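Local coordinates for endo-1,4-beta-xylanase (Bacteroides thetaiotaomicron VPI-5482, PDB 3KST), which probably hydrolyses O-glycosidic bonds in xylan as a calcium-binding family 43 glycoside hydrolase, at residues 21-26 / 51-56; 94-99 / 157-162; 174-179 / 185-190; 193-198 / 285-290; 242-247 / 297-302. All blocks are in the same frame, centred on the assembly; numbering follows the deposited sequence.

Interaction 1 of 5, residues 21-26 / 51-56; sequences YLPIAD and ACFSSD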
# COMPACT_ATOMS: atom_id res chain seq x y z
N TYR A 21 0.59 8.39 17.78
CA TYR A 21 0.58 7.35 16.75
C TYR A 21 0.34 8.02 15.42
O TYR A 21 -0.02 9.19 15.38
CB TYR A 21 -0.59 6.39 16.99
CG TYR A 21 -0.57 5.84 18.35
CD1 TYR A 21 -1.23 6.50 19.39
CD2 TYR A 21 0.15 4.66 18.65
CE1 TYR A 21 -1.17 6.02 20.69
CE2 TYR A 21 0.21 4.17 19.94
CZ TYR A 21 -0.46 4.84 20.96
OH TYR A 21 -0.43 4.34 22.23
N LEU A 22 0.55 7.28 14.34
CA LEU A 22 0.16 7.75 12.99
C LEU A 22 -1.13 6.93 12.72
O LEU A 22 -1.05 5.75 12.36
CB LEU A 22 1.27 7.52 11.97
CG LEU A 22 0.87 7.94 10.56
CD1 LEU A 22 0.32 9.38 10.53
CD2 LEU A 22 2.02 7.77 9.60
N PRO A 23 -2.31 7.56 12.90
CA PRO A 23 -3.54 6.81 12.99
C PRO A 23 -4.17 6.35 11.67
O PRO A 23 -5.33 6.67 11.39
CB PRO A 23 -4.43 7.77 13.77
CG PRO A 23 -4.05 9.08 13.25
CD PRO A 23 -2.58 9.02 13.03
N ILE A 24 -3.42 5.57 10.90
CA ILE A 24 -3.92 4.99 9.62
C ILE A 24 -3.55 3.51 9.52
O ILE A 24 -2.60 3.03 10.16
CB ILE A 24 -3.35 5.71 8.36
CG1 ILE A 24 -1.79 5.67 8.33
CG2 ILE A 24 -3.83 7.17 8.30
CD1 ILE A 24 -1.13 6.38 7.15
N ALA A 25 -4.33 2.80 8.70
CA ALA A 25 -4.05 1.42 8.30
C ALA A 25 -3.63 1.47 6.82
O ALA A 25 -3.73 2.50 6.15
CB ALA A 25 -5.27 0.53 8.50
N ASP A 26 -3.17 0.33 6.32
CA ASP A 26 -2.78 0.13 4.91
C ASP A 26 -1.92 1.28 4.36
O ASP A 26 -2.22 1.82 3.26
CB ASP A 26 -4.09 0.00 4.11
CG ASP A 26 -5.06 -1.04 4.69
OD1 ASP A 26 -4.62 -2.11 5.23
OD2 ASP A 26 -6.29 -0.83 4.57
N ALA A 51 -7.04 10.99 4.36
CA ALA A 51 -6.25 12.11 4.87
C ALA A 51 -4.90 12.09 4.19
O ALA A 51 -4.51 11.10 3.54
CB ALA A 51 -6.07 11.99 6.39
N CYS A 52 -4.18 13.19 4.35
CA CYS A 52 -2.79 13.35 3.93
C CYS A 52 -2.01 13.80 5.16
O CYS A 52 -2.43 14.72 5.83
CB CYS A 52 -2.61 14.41 2.84
SG CYS A 52 -0.87 14.70 2.43
N PHE A 53 -0.91 13.11 5.46
CA PHE A 53 0.03 13.54 6.52
C PHE A 53 1.36 13.82 5.85
O PHE A 53 1.73 13.10 4.92
CB PHE A 53 0.22 12.44 7.56
CG PHE A 53 -1.04 12.03 8.24
CD1 PHE A 53 -1.85 11.06 7.67
CD2 PHE A 53 -1.42 12.58 9.47
CE1 PHE A 53 -3.05 10.64 8.30
CE2 PHE A 53 -2.59 12.19 10.11
CZ PHE A 53 -3.43 11.21 9.52
N SER A 54 2.10 14.84 6.31
CA SER A 54 3.45 15.09 5.81
C SER A 54 4.48 15.12 6.95
O SER A 54 4.13 15.36 8.10
CB SER A 54 3.56 16.39 4.99
OG SER A 54 3.53 17.54 5.81
N SER A 55 5.73 14.91 6.57
CA SER A 55 6.87 14.83 7.51
C SER A 55 8.21 15.15 6.85
O SER A 55 8.41 14.85 5.66
CB SER A 55 6.95 13.43 8.10
OG SER A 55 8.09 13.23 8.95
N ASP A 56 9.11 15.73 7.65
CA ASP A 56 10.49 16.02 7.27
C ASP A 56 11.47 14.92 7.69
O ASP A 56 12.53 14.73 7.06
CB ASP A 56 10.93 17.34 7.94
CG ASP A 56 10.18 18.54 7.44
OD1 ASP A 56 10.01 18.66 6.22
OD2 ASP A 56 9.81 19.42 8.25
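Leu22 and Phe53 lie 8.7 Å apart between their CA atoms, a separation of packed layers rather than paired strands, with residues 21-26 looping over strand 49-55. The fold is the five-bladed beta-propeller of family 43, and here an inverse gamma turn centred on Pro23, closed by Ile24 N to Leu22 O at 2.8 Å, turns three consecutive side chains onto one ring. Leu22 CD1 sits over a face of the Phe53 ring, 3.8 Å from its centroid and 13° off the normal, a CH-pi contact. Leu22 CG stands anti to the backbone N (chi1 178°), which carries that methyl out to the ring although the CB bond does not aim there. Ile24 CG2 meets Phe53 CE1 at 3.6 Å from an oblique direction, while Pro23 CD stays more distant. Were Phe53 an alanine, Leu22 CD1 and Ile24 CG2 would probably lose their shared partner and a gap would open beneath the turn. Val304 also touches Leu22, Pro23 and Phe53. The loop then runs on to Asp26, the predicted proton acceptor, whose backbone N is hydrogen-bonded to His267 ND1 and whose OD2 is hydrogen-bonded to Thr41 OG1.

Interaction 2 of 5, residues 94-99 / 157-162; sequences YLFYSA and AQMTDD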
# COMPACT_ATOMS: atom_id res chain seq x y z
N TYR A 94 -1.57 11.06 -9.01
CA TYR A 94 -2.63 10.07 -9.15
C TYR A 94 -2.81 9.32 -7.83
O TYR A 94 -1.82 8.85 -7.25
CB TYR A 94 -2.30 9.09 -10.29
CG TYR A 94 -2.54 9.69 -11.68
CD1 TYR A 94 -1.79 10.79 -12.13
CD2 TYR A 94 -3.52 9.18 -12.54
CE1 TYR A 94 -2.02 11.36 -13.39
CE2 TYR A 94 -3.73 9.74 -13.83
CZ TYR A 94 -2.96 10.82 -14.24
OH TYR A 94 -3.13 11.42 -15.45
N LEU A 95 -4.05 9.28 -7.33
CA LEU A 95 -4.44 8.53 -6.15
C LEU A 95 -5.23 7.30 -6.60
O LEU A 95 -6.31 7.43 -7.18
CB LEU A 95 -5.32 9.39 -5.22
CG LEU A 95 -6.12 8.73 -4.10
CD1 LEU A 95 -5.16 8.01 -3.19
CD2 LEU A 95 -7.04 9.75 -3.39
N PHE A 96 -4.70 6.11 -6.32
CA PHE A 96 -5.34 4.84 -6.62
C PHE A 96 -5.87 4.29 -5.29
O PHE A 96 -5.17 4.30 -4.29
CB PHE A 96 -4.36 3.87 -7.27
CG PHE A 96 -4.16 4.14 -8.72
CD1 PHE A 96 -3.33 5.18 -9.16
CD2 PHE A 96 -4.88 3.42 -9.67
CE1 PHE A 96 -3.19 5.43 -10.54
CE2 PHE A 96 -4.74 3.68 -11.02
CZ PHE A 96 -3.90 4.67 -11.45
N TYR A 97 -7.10 3.81 -5.28
CA TYR A 97 -7.74 3.43 -4.02
C TYR A 97 -8.92 2.49 -4.21
O TYR A 97 -9.29 2.20 -5.34
CB TYR A 97 -8.21 4.70 -3.32
CG TYR A 97 -9.24 5.52 -4.07
CD1 TYR A 97 -8.86 6.38 -5.13
CD2 TYR A 97 -10.59 5.46 -3.74
CE1 TYR A 97 -9.82 7.16 -5.85
CE2 TYR A 97 -11.58 6.25 -4.44
CZ TYR A 97 -11.17 7.10 -5.49
OH TYR A 97 -12.11 7.86 -6.17
N SER A 98 -9.47 2.02 -3.09
CA SER A 98 -10.65 1.20 -3.07
C SER A 98 -11.78 2.00 -2.46
O SER A 98 -11.56 2.82 -1.61
CB SER A 98 -10.40 -0.06 -2.25
OG SER A 98 -9.29 -0.76 -2.76
N ALA A 99 -12.99 1.78 -2.94
CA ALA A 99 -14.19 2.42 -2.41
C ALA A 99 -15.34 1.46 -2.70
O ALA A 99 -15.49 1.03 -3.83
CB ALA A 99 -14.41 3.83 -3.05
N ALA A 157 -2.88 -6.51 -14.24
CA ALA A 157 -3.26 -6.23 -15.62
C ALA A 157 -2.54 -4.96 -16.07
O ALA A 157 -2.26 -4.11 -15.28
CB ALA A 157 -4.75 -6.02 -15.75
N GLN A 158 -2.25 -4.87 -17.36
CA GLN A 158 -1.67 -3.66 -17.93
C GLN A 158 -2.77 -2.60 -17.94
O GLN A 158 -3.95 -2.93 -18.16
CB GLN A 158 -1.20 -3.94 -19.36
CG GLN A 158 -0.49 -2.80 -20.04
CD GLN A 158 -0.24 -3.07 -21.51
OE1 GLN A 158 -0.21 -4.22 -21.95
NE2 GLN A 158 -0.02 -1.99 -22.28
N MSE A 159 -2.40 -1.35 -17.67
CA MSE A 159 -3.35 -0.23 -17.74
C MSE A 159 -3.30 0.41 -19.13
O MSE A 159 -2.32 0.26 -19.86
CB MSE A 159 -3.06 0.88 -16.71
CG MSE A 159 -3.02 0.42 -15.26
SE MSE A 159 -3.53 1.84 -14.03
CE MSE A 159 -5.41 1.73 -14.31
N THR A 160 -4.35 1.15 -19.46
CA THR A 160 -4.32 1.99 -20.66
C THR A 160 -3.33 3.17 -20.42
O THR A 160 -2.86 3.38 -19.29
CB THR A 160 -5.73 2.47 -21.03
OG1 THR A 160 -6.32 3.14 -19.91
CG2 THR A 160 -6.64 1.28 -21.41
N ASP A 161 -3.06 3.94 -21.48
CA ASP A 161 -2.12 5.07 -21.43
C ASP A 161 -2.56 6.14 -20.43
O ASP A 161 -1.73 6.76 -19.78
CB ASP A 161 -1.97 5.75 -22.82
CG ASP A 161 -1.38 4.83 -23.92
OD1 ASP A 161 -0.52 3.96 -23.65
OD2 ASP A 161 -1.76 5.00 -25.11
N ASP A 162 -3.88 6.36 -20.31
CA ASP A 162 -4.43 7.39 -19.41
C ASP A 162 -4.50 6.96 -17.94
O ASP A 162 -4.98 7.74 -17.11
CB ASP A 162 -5.80 7.93 -19.91
CG ASP A 162 -6.93 6.89 -19.91
OD1 ASP A 162 -6.76 5.74 -19.49
OD2 ASP A 162 -8.07 7.26 -20.29
O HOH W 1 -4.99 10.38 -17.15
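Phe96 and the selenomethionine at Met159 make the direct apolar contact, SE lying 3.7 Å from Phe96 CE2. The selenium is 4.7 Å from the ring centroid and 61° off the normal, so this Met-aromatic contact is oblique. The two side chains come from opposite directions, and the bend at chi3 (78°) brings the terminal CE within 3.9 Å of the same CE2. A second, wetter link lies beside it. One water stands in the plane of the Tyr94 ring, 2.7 Å from Tyr94 OH, and donates to Asp162 O at 2.6 Å; the same carbonyl is 4.0 Å from Tyr94 CE2. In the next shell, Thr160 OG1 donates to Asp162 OD1 at 2.7 Å, meeting that oxygen nearly along its C-O axis, and OD1 also takes the backbone N-H of Met164, two bonds that probably help hold the turn presenting Asp162 O. Leu133 touches both Phe96 and Met159, joining strand 92-99 to the next propeller blade, while the backbone of Phe96 pairs with that of calcium ligand Glu83. The chemistry implies two kinds of adhesion between blades: dispersion between the ring and the methionine chalcogen (selenium in this crystal), and a water relay where the loop carries charged residues.

Interaction 3 of 5, residues 174-179 / 185-190; sequences CIKAEV and QGKVAE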
# COMPACT_ATOMS: atom_id res chain seq x y z
N CYS A 174 -1.29 -13.59 -9.86
CA CYS A 174 0.03 -13.47 -9.22
C CYS A 174 0.24 -14.37 -7.98
O CYS A 174 1.09 -15.25 -8.00
CB CYS A 174 0.35 -12.01 -8.82
SG CYS A 174 0.11 -10.77 -10.15
N ILE A 175 -0.52 -14.12 -6.92
CA ILE A 175 -0.32 -14.76 -5.62
C ILE A 175 -1.63 -15.09 -4.88
O ILE A 175 -2.53 -14.26 -4.82
CB ILE A 175 0.50 -13.80 -4.67
CG1 ILE A 175 1.89 -13.43 -5.23
CG2 ILE A 175 0.64 -14.40 -3.28
CD1 ILE A 175 2.79 -14.58 -5.40
N LYS A 176 -1.75 -16.33 -4.40
CA LYS A 176 -2.84 -16.73 -3.51
C LYS A 176 -2.25 -17.32 -2.21
O LYS A 176 -1.07 -17.68 -2.18
CB LYS A 176 -3.87 -17.63 -4.21
CG LYS A 176 -3.47 -18.94 -4.77
CD LYS A 176 -4.63 -19.42 -5.64
CE LYS A 176 -4.77 -20.89 -5.75
NZ LYS A 176 -5.78 -21.15 -6.84
N ALA A 177 -3.07 -17.34 -1.16
CA ALA A 177 -2.66 -17.87 0.17
C ALA A 177 -2.53 -19.40 0.05
O ALA A 177 -3.52 -20.08 -0.26
CB ALA A 177 -3.65 -17.46 1.22
N GLU A 178 -1.31 -19.92 0.24
CA GLU A 178 -0.96 -21.34 -0.02
C GLU A 178 -0.21 -22.09 1.09
O GLU A 178 -0.51 -23.24 1.40
CB GLU A 178 -0.06 -21.33 -1.25
CG GLU A 178 -0.68 -20.71 -2.50
CD GLU A 178 -0.91 -21.69 -3.59
OE1 GLU A 178 -2.09 -22.01 -3.80
OE2 GLU A 178 0.07 -22.14 -4.22
N VAL A 179 0.80 -21.44 1.67
CA VAL A 179 1.67 -22.05 2.69
C VAL A 179 1.15 -21.77 4.11
O VAL A 179 0.30 -20.91 4.31
CB VAL A 179 3.16 -21.62 2.50
CG1 VAL A 179 3.63 -21.96 1.09
CG2 VAL A 179 3.38 -20.18 2.78
N GLN A 185 -5.59 -17.49 9.15
CA GLN A 185 -7.00 -17.14 9.21
C GLN A 185 -7.51 -16.76 7.82
O GLN A 185 -6.93 -15.88 7.19
CB GLN A 185 -7.22 -15.99 10.18
CG GLN A 185 -8.65 -15.57 10.34
CD GLN A 185 -8.87 -14.53 11.43
OE1 GLN A 185 -8.12 -14.46 12.41
NE2 GLN A 185 -9.91 -13.73 11.27
N GLY A 186 -8.56 -17.42 7.34
CA GLY A 186 -9.09 -17.16 6.02
C GLY A 186 -8.11 -17.59 4.94
O GLY A 186 -7.16 -18.31 5.20
N LYS A 187 -8.38 -17.13 3.71
CA LYS A 187 -7.52 -17.41 2.54
C LYS A 187 -7.35 -16.04 1.90
O LYS A 187 -8.20 -15.59 1.14
CB LYS A 187 -8.20 -18.42 1.63
CG LYS A 187 -7.31 -18.87 0.51
CD LYS A 187 -7.95 -19.94 -0.36
CE LYS A 187 -6.96 -20.43 -1.39
NZ LYS A 187 -7.38 -21.61 -2.17
N VAL A 188 -6.24 -15.37 2.25
CA VAL A 188 -6.01 -13.97 1.88
C VAL A 188 -4.56 -13.66 1.51
O VAL A 188 -3.67 -13.94 2.30
CB VAL A 188 -6.37 -13.03 3.09
CG1 VAL A 188 -6.01 -11.54 2.81
CG2 VAL A 188 -7.85 -13.17 3.49
N ALA A 189 -4.36 -13.12 0.30
CA ALA A 189 -3.09 -12.59 -0.18
C ALA A 189 -3.55 -11.21 -0.70
O ALA A 189 -4.53 -11.11 -1.47
CB ALA A 189 -2.53 -13.43 -1.30
N GLU A 190 -2.92 -10.15 -0.23
CA GLU A 190 -3.39 -8.79 -0.53
C GLU A 190 -2.32 -7.75 -0.27
O GLU A 190 -1.16 -8.10 0.02
CB GLU A 190 -4.65 -8.49 0.30
CG GLU A 190 -4.43 -8.40 1.83
CD GLU A 190 -5.71 -8.15 2.64
OE1 GLU A 190 -6.83 -8.35 2.13
OE2 GLU A 190 -5.57 -7.75 3.82
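Ile175 opens the contact at the end of strand 172-175, where its carbonyl O lies 3.6 Å from Ala189 CB and its CG2 meets the same methyl at 3.9 Å. Its CG2 stands anti to the backbone N, chi1 of the CG1 branch being -60°, and this turns one methyl to Ala189 while the end leads away; the side chain also touches Leu203 and Tyr205. Just here Cys174 and Ile175 both face Ile154, a classic beta bulge in the strand edge. Lys176 follows, its CA 4.0 Å from Ala189 CB. Its ammonium NZ is 5.0 Å from Lys187 NZ, yet both are salt-bridged to Asp150, OD2 to Lys176 NZ and OD1 to Lys187 NZ, so the shared carboxylate probably holds the two ammonium groups near each other. Ala177 then fits its CB against the chain of the other segment, 3.5 Å from Val188 N. Lys187 runs alongside, its CG anti to the backbone N and the remainder extended, which sets CE 3.6 Å from Ala177 O on the way to Asp150. No hydrogen bond crosses between the two segments; methyl groups and the aliphatic length of a lysine do the packing. Beyond, Glu178 and Val179 swing off, their backbone N atoms both bonded to Glu182 OE1. The contact thus closes the link between successive blades of the five-bladed propeller, from outer strand 172-175 to inner strand 189-197, which begins by delivering Glu190, the predicted proton donor, to the active site.

Interaction 4 of 5, residues 193-198 / 285-290; sequences SLLKKN and FAISDQ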
# COMPACT_ATOMS: atom_id res chain seq x y z
N SER A 193 2.71 -4.64 -3.43
CA SER A 193 3.71 -3.58 -3.69
C SER A 193 4.73 -4.14 -4.67
O SER A 193 5.19 -5.27 -4.48
CB SER A 193 4.41 -3.14 -2.40
OG SER A 193 3.47 -2.68 -1.44
N LEU A 194 5.11 -3.36 -5.68
CA LEU A 194 6.02 -3.83 -6.72
C LEU A 194 7.27 -2.96 -6.74
O LEU A 194 7.19 -1.72 -6.68
CB LEU A 194 5.31 -3.83 -8.09
CG LEU A 194 5.75 -4.80 -9.18
CD1 LEU A 194 7.20 -4.59 -9.60
CD2 LEU A 194 5.49 -6.27 -8.76
N LEU A 195 8.42 -3.63 -6.77
CA LEU A 195 9.72 -2.97 -6.97
C LEU A 195 10.52 -3.79 -7.98
O LEU A 195 10.42 -5.03 -7.99
CB LEU A 195 10.49 -2.88 -5.68
CG LEU A 195 10.02 -1.90 -4.62
CD1 LEU A 195 10.98 -2.02 -3.49
CD2 LEU A 195 9.98 -0.48 -5.15
N LYS A 196 11.29 -3.10 -8.82
CA LYS A 196 12.18 -3.78 -9.77
C LYS A 196 13.61 -3.42 -9.40
O LYS A 196 13.88 -2.26 -9.06
CB LYS A 196 11.88 -3.32 -11.19
CG LYS A 196 12.74 -4.03 -12.29
CD LYS A 196 12.46 -3.41 -13.64
CE LYS A 196 13.17 -4.11 -14.80
NZ LYS A 196 12.83 -3.46 -16.14
N LYS A 197 14.50 -4.40 -9.40
CA LYS A 197 15.94 -4.15 -9.17
C LYS A 197 16.78 -5.18 -9.90
O LYS A 197 16.51 -6.36 -9.75
CB LYS A 197 16.27 -4.18 -7.69
CG LYS A 197 17.65 -3.63 -7.34
CD LYS A 197 17.86 -3.63 -5.84
CE LYS A 197 19.09 -2.83 -5.44
NZ LYS A 197 19.27 -2.84 -3.97
N ASN A 198 17.76 -4.72 -10.71
CA ASN A 198 18.68 -5.58 -11.47
C ASN A 198 17.97 -6.69 -12.30
O ASN A 198 18.34 -7.87 -12.24
CB ASN A 198 19.74 -6.22 -10.54
CG ASN A 198 20.48 -5.18 -9.65
OD1 ASN A 198 20.49 -3.97 -9.92
ND2 ASN A 198 21.12 -5.68 -8.60
N PHE A 285 14.23 -1.24 5.14
CA PHE A 285 13.93 -2.07 3.98
C PHE A 285 15.12 -2.14 3.05
O PHE A 285 15.74 -1.12 2.77
CB PHE A 285 12.78 -1.46 3.18
CG PHE A 285 12.33 -2.30 2.03
CD1 PHE A 285 11.57 -3.43 2.26
CD2 PHE A 285 12.71 -1.99 0.73
CE1 PHE A 285 11.15 -4.22 1.19
CE2 PHE A 285 12.30 -2.76 -0.34
CZ PHE A 285 11.53 -3.90 -0.11
N ALA A 286 15.40 -3.31 2.51
CA ALA A 286 16.47 -3.42 1.51
C ALA A 286 16.38 -4.67 0.68
O ALA A 286 15.79 -5.65 1.11
CB ALA A 286 17.85 -3.31 2.16
N ILE A 287 16.94 -4.58 -0.53
CA ILE A 287 17.08 -5.71 -1.46
C ILE A 287 18.59 -5.84 -1.66
O ILE A 287 19.21 -4.92 -2.16
CB ILE A 287 16.37 -5.45 -2.78
CG1 ILE A 287 14.92 -5.05 -2.53
CG2 ILE A 287 16.44 -6.71 -3.68
CD1 ILE A 287 14.15 -4.74 -3.79
N SER A 288 19.15 -6.96 -1.22
CA SER A 288 20.60 -7.21 -1.30
C SER A 288 21.11 -7.40 -2.73
O SER A 288 20.31 -7.48 -3.68
CB SER A 288 20.98 -8.46 -0.49
OG SER A 288 20.50 -9.66 -1.09
N ASP A 289 22.44 -7.46 -2.87
CA ASP A 289 23.07 -7.74 -4.17
C ASP A 289 22.73 -9.15 -4.67
O ASP A 289 22.65 -9.37 -5.88
CB ASP A 289 24.61 -7.44 -4.19
CG ASP A 289 25.40 -8.13 -3.08
OD1 ASP A 289 24.84 -8.89 -2.26
OD2 ASP A 289 26.64 -7.88 -3.02
N GLN A 290 22.44 -10.09 -3.75
CA GLN A 290 22.01 -11.45 -4.13
C GLN A 290 20.47 -11.56 -4.24
O GLN A 290 19.91 -12.66 -4.15
CB GLN A 290 22.56 -12.47 -3.13
CG GLN A 290 22.78 -13.87 -3.71
CD GLN A 290 23.21 -14.88 -2.66
OE1 GLN A 290 22.70 -14.87 -1.53
NE2 GLN A 290 24.14 -15.76 -3.02
O HOH W 2 17.47 -1.89 -1.46
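Leu195 CD1 meets Phe285 CE2 at 3.5 Å and Phe285 CZ at 3.9 Å, obliquely to the ring, and this is the close-packed end of the contact. The two side chains come from opposite directions. Phe285 CG lies anti to the backbone N, a setting that extends the ring across the interface toward the leucine. Pro254 touches both residues, and Ile204 also packs on the phenylalanine. Ile287 CD1 reaches the same leucine methyl less closely, at 4.2 Å. Strands 193-197 and 285-287 are not paired: their axes stay 9.9 Å apart and run at 43° to each other, the spacing of side chains packed between sheets. They belong to two blades of the propeller typical of family 43, strand 189-197 in one four-stranded blade and strand 279-287 in the sheet next to it.

Toward solvent the packing gives way to polar links made by one lysine. Lys197 is extended along its length and slides past Ile287, Lys197 CD lying 3.9 Å from Ile287 CB, before NZ donates to Ile287 O at 2.8 Å. That donor meets the carbonyl at a C=O...N angle of 148° and is tilted 17° from its plane. A water takes the N-H of Ile287 at 2.9 Å and is also held, weakly, by Lys197 NZ. A methionine in place of Lys197 would probably leave Ile287 O without this donor and the water with one grip fewer. Past Ile287 the chain turns away, and Ser288 OG accepts a hydrogen bond from Val292 N.

Interaction 5 of 5, residues 242-247 / 297-302; sequences AATGLV and GTVIKP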
# COMPACT_ATOMS: atom_id res chain seq x y z
N ALA A 242 9.34 -8.10 17.36
CA ALA A 242 9.68 -8.67 18.66
C ALA A 242 9.96 -7.63 19.73
O ALA A 242 9.41 -7.71 20.84
CB ALA A 242 10.87 -9.66 18.50
N ALA A 243 10.79 -6.63 19.41
CA ALA A 243 11.16 -5.60 20.41
C ALA A 243 9.97 -4.78 20.98
O ALA A 243 9.85 -4.59 22.20
CB ALA A 243 12.26 -4.69 19.85
N THR A 244 9.07 -4.37 20.09
CA THR A 244 7.91 -3.55 20.45
C THR A 244 6.68 -4.40 20.84
O THR A 244 5.77 -3.93 21.53
CB THR A 244 7.55 -2.60 19.26
OG1 THR A 244 8.74 -1.98 18.74
CG2 THR A 244 6.58 -1.53 19.69
N GLY A 245 6.64 -5.65 20.37
CA GLY A 245 5.51 -6.53 20.62
C GLY A 245 4.31 -6.13 19.75
O GLY A 245 3.18 -6.52 20.07
N LEU A 246 4.55 -5.38 18.66
CA LEU A 246 3.46 -5.03 17.72
C LEU A 246 3.05 -6.32 17.02
O LEU A 246 3.92 -7.14 16.72
CB LEU A 246 3.87 -3.98 16.69
CG LEU A 246 4.16 -2.59 17.30
CD1 LEU A 246 4.83 -1.69 16.28
CD2 LEU A 246 2.90 -1.94 17.89
N VAL A 247 1.75 -6.52 16.87
CA VAL A 247 1.17 -7.70 16.18
C VAL A 247 0.18 -7.22 15.11
O VAL A 247 -0.13 -6.02 15.06
CB VAL A 247 0.46 -8.68 17.14
CG1 VAL A 247 1.48 -9.22 18.20
CG2 VAL A 247 -0.79 -8.06 17.78
N GLY A 297 15.29 -3.75 11.61
CA GLY A 297 15.63 -2.56 12.36
C GLY A 297 14.65 -2.16 13.43
O GLY A 297 13.52 -2.67 13.52
N THR A 298 15.11 -1.24 14.27
CA THR A 298 14.31 -0.71 15.36
C THR A 298 13.14 0.04 14.74
O THR A 298 13.33 0.84 13.83
CB THR A 298 15.12 0.26 16.25
OG1 THR A 298 16.37 -0.36 16.64
CG2 THR A 298 14.32 0.65 17.51
N VAL A 299 11.93 -0.27 15.21
CA VAL A 299 10.70 0.42 14.79
C VAL A 299 10.67 1.93 15.11
O VAL A 299 10.90 2.32 16.26
CB VAL A 299 9.46 -0.27 15.44
CG1 VAL A 299 8.23 0.60 15.36
CG2 VAL A 299 9.17 -1.67 14.81
N ILE A 300 10.42 2.77 14.10
CA ILE A 300 10.14 4.20 14.32
C ILE A 300 8.65 4.24 14.68
O ILE A 300 7.82 3.78 13.88
CB ILE A 300 10.35 5.07 13.07
CG1 ILE A 300 11.81 5.03 12.58
CG2 ILE A 300 9.88 6.53 13.34
CD1 ILE A 300 12.04 5.80 11.28
N LYS A 301 8.34 4.83 15.84
CA LYS A 301 6.97 4.97 16.34
C LYS A 301 6.58 6.40 16.01
O LYS A 301 6.91 7.30 16.78
CB LYS A 301 6.91 4.76 17.85
CG LYS A 301 7.12 3.33 18.29
CD LYS A 301 6.87 3.19 19.78
CE LYS A 301 7.01 1.75 20.22
NZ LYS A 301 6.98 1.66 21.70
N PRO A 302 5.91 6.62 14.86
CA PRO A 302 5.58 8.01 14.52
C PRO A 302 4.48 8.63 15.39
O PRO A 302 3.71 7.92 16.06
CB PRO A 302 5.14 7.89 13.05
CG PRO A 302 4.43 6.59 13.02
CD PRO A 302 5.26 5.68 13.92
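Thr244 CB carries two branches that part company at once, both turned to strand 293-305. Its hydroxyl OG1 lies 3.8 Å from Val299 CB and 4.0 Å from Val299 CG2, the two side chains crossing at about a right angle; the polar partner of OG1 is Asp241 OD2, just before the segment. The methyl CG2, anti to the backbone N (chi1 -46° for OG1), instead points to the end of Lys301. There it meets CE at 3.4 Å, tighter than usual for two carbons, and NZ at 3.8 Å, the side chains reaching each other tip to tip. Since Thr244 is modelled in two conformers, the tightness is doubtful. Beside it, Leu246 CD1 adds a looser apolar touch on Val299 CG1 at 4.2 Å, and Tyr281 of the neighbouring strand packs against Leu246, Val299 and Lys301. Gly245 and Leu246 both face Asp241 in a G1 beta bulge, Gly245 holding the positive phi of 75° that suits a glycine. The contact lays the loop before strand 250-256 on the propeller's surface, away from the annotated sites. With no hydrogen bond or salt bridge across it, the chemistry implies adhesion by van der Waals packing, the polar end of the threonine being spent within its own loop.

How the interactions relate
Interactions 1 and 2 are buried, 3 and 4 partly so, and interaction 5 is at the surface. Aromatic rings dominate the buried pair, while lysines become important in 3 and 4, paired with a carboxylate in one and a backbone carbonyl in the other. Interactions 3 and 4 use the two ends of strand 189-197, and strands 152-158 and 172-175, neighbours in one sheet, connect 2 with 3. Interactions 4 and 5 lie on adjacent strands 279-287 and 293-305. Interactions 1 and 5 touch, Leu22 CB lying 3.5 Å from Pro302 CG, although their centres are about 17 Å apart. Interactions 1 and 3, holding the predicted proton acceptor and donor respectively, lie on opposite sides of the chain's centre.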